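YncI copper-binding domain-containing protein (Nocardia farcinica, PDB 3ESM) is of unknown function but, as the YcnI-like domain of a probably membrane-anchored protein, probably binds copper. Local coordinates at residues T100-A105 against A132-L137. The protein carries 2 engineered substitutions. Residues are numbered along the deposited sequence; the frame is centred on the assembly and turned at random.
Sequences TVSFPA and APTLTL
T100 CA makes a CA-H...O contact with L135 O, and in the antiparallel register T100 is the non-hydrogen-bonded partner of T136. V101 and L135 form the hydrogen-bonded pair: V101 N reaches L135 O at 3.0 Å and L135 N reaches V101 O at 2.9 Å, the latter nearly straight at 170°. With chi1 of 57°, V101 sets CG1 between its own backbone N and carbonyl carbon, where it lies 3.7 Å from L137 CD1 and 4.0 Å from L135 CB. The axes of strands 100-102 and 134-136 run 163° apart, an antiparallel pairing that sets 134-136 along one edge of strand 100-109, which also bonds strand 33-43 through P104 and T39, within an immunoglobulin-like beta fold. On the more exposed face, S102 OG meets T134 OG1 at 2.7 Å; T134 OG1 also bonds A132 O at 2.9 Å, approaching from above that carbonyl plane. Past the regular ladder, F103 N still bonds P133 O (2.8 Å). The F103 ring meets L135 at its edge, CE2 lying 3.8 Å from L135 CD1, while F22 packs edge-to-face with the same ring. P104, whose CA touches A132 CB, turns its own CB away from segment 132-137.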
loop_
_atom_site.group_PDB
_atom_site.type_symbol
_atom_site.label_atom_id
_atom_site.label_comp_id
_atom_site.label_asym_id
_atom_site.label_seq_id
_atom_site.Cartn_x
_atom_site.Cartn_y
_atom_site.Cartn_z
ATOM N N THR A 100 11.379 17.769 16.654
ATOM C CA THR A 100 10.219 16.975 16.261
ATOM C C THR A 100 10.538 16.135 15.031
ATOM O O THR A 100 11.233 16.593 14.140
ATOM C CB THR A 100 9.055 17.884 15.875
ATOM O OG1 THR A 100 8.966 18.953 16.840
ATOM C CG2 THR A 100 7.772 17.081 15.882
ATOM N N VAL A 101 10.025 14.908 14.984
ATOM C CA VAL A 101 10.120 14.106 13.741
ATOM C C VAL A 101 8.764 13.474 13.412
ATOM O O VAL A 101 8.069 13.027 14.322
ATOM C CB VAL A 101 11.203 13.009 13.860
ATOM C CG1 VAL A 101 10.947 12.094 15.053
ATOM C CG2 VAL A 101 11.372 12.210 12.512
ATOM N N SER A 102 8.389 13.461 12.137
ATOM C CA SER A 102 7.099 12.871 11.748
ATOM C C SER A 102 7.359 11.624 10.920
ATOM O O SER A 102 8.409 11.506 10.288
ATOM C CB SER A 102 6.202 13.858 11.004
ATOM O OG SER A 102 5.843 14.904 11.949
ATOM N N PHE A 103 6.342 10.759 10.890
ATOM C CA PHE A 103 6.408 9.490 10.159
ATOM C C PHE A 103 5.168 9.348 9.291
ATOM O O PHE A 103 4.253 8.639 9.644
ATOM C CB PHE A 103 6.503 8.309 11.120
ATOM C CG PHE A 103 7.650 8.384 12.076
ATOM C CD1 PHE A 103 8.885 7.827 11.760
ATOM C CD2 PHE A 103 7.489 9.000 13.307
ATOM C CE1 PHE A 103 9.961 7.879 12.670
ATOM C CE2 PHE A 103 8.556 9.061 14.233
ATOM C CZ PHE A 103 9.799 8.504 13.907
ATOM N N PRO A 104 5.160 10.006 8.143
ATOM C CA PRO A 104 4.003 9.923 7.228
ATOM C C PRO A 104 3.714 8.431 6.969
ATOM O O PRO A 104 4.665 7.653 6.819
ATOM C CB PRO A 104 4.501 10.627 5.970
ATOM C CG PRO A 104 5.525 11.618 6.479
ATOM C CD PRO A 104 6.185 10.976 7.693
ATOM N N ALA A 105 2.443 8.032 6.953
ATOM C CA ALA A 105 2.131 6.599 6.791
ATOM C C ALA A 105 1.019 6.406 5.773
ATOM O O ALA A 105 0.245 7.337 5.493
ATOM C CB ALA A 105 1.752 6.000 8.094
ATOM N N ALA A 132 0.124 12.997 10.133
ATOM C CA ALA A 132 1.258 12.071 10.289
ATOM C C ALA A 132 1.586 11.875 11.756
ATOM O O ALA A 132 1.669 12.861 12.516
ATOM C CB ALA A 132 2.484 12.632 9.564
ATOM N N PRO A 133 1.798 10.615 12.186
ATOM C CA PRO A 133 2.243 10.355 13.543
ATOM C C PRO A 133 3.569 11.077 13.818
ATOM O O PRO A 133 4.457 11.083 12.961
ATOM C CB PRO A 133 2.460 8.844 13.581
ATOM C CG PRO A 133 2.122 8.324 12.276
ATOM C CD PRO A 133 1.678 9.391 11.363
ATOM N N THR A 134 3.700 11.660 14.997
ATOM C CA THR A 134 4.842 12.536 15.258
ATOM C C THR A 134 5.413 12.254 16.630
ATOM O O THR A 134 4.667 11.853 17.549
ATOM C CB THR A 134 4.399 14.044 15.072
ATOM O OG1 THR A 134 3.966 14.259 13.719
ATOM C CG2 THR A 134 5.548 14.997 15.369
ATOM N N LEU A 135 6.733 12.394 16.775
ATOM C CA LEU A 135 7.382 12.280 18.089
ATOM C C LEU A 135 8.099 13.565 18.452
ATOM O O LEU A 135 8.646 14.218 17.586
ATOM C CB LEU A 135 8.450 11.192 18.101
ATOM C CG LEU A 135 8.049 9.725 17.984
ATOM C CD1 LEU A 135 9.335 8.896 17.903
ATOM C CD2 LEU A 135 7.222 9.336 19.186
ATOM N N THR A 136 8.092 13.888 19.743
ATOM C CA THR A 136 8.958 14.933 20.304
ATOM C C THR A 136 10.217 14.286 20.776
ATOM O O THR A 136 10.170 13.247 21.426
ATOM C CB THR A 136 8.302 15.580 21.520
ATOM O OG1 THR A 136 7.303 16.471 21.042
ATOM C CG2 THR A 136 9.348 16.334 22.367
ATOM N N LEU A 137 11.350 14.901 20.468
ATOM C CA LEU A 137 12.621 14.296 20.797
ATOM C C LEU A 137 13.334 15.088 21.865
ATOM O O LEU A 137 13.547 16.290 21.697
ATOM C CB LEU A 137 13.487 14.206 19.555
ATOM C CG LEU A 137 12.815 13.377 18.465
ATOM C CD1 LEU A 137 13.675 13.465 17.202
ATOM C CD2 LEU A 137 12.610 11.936 18.903
#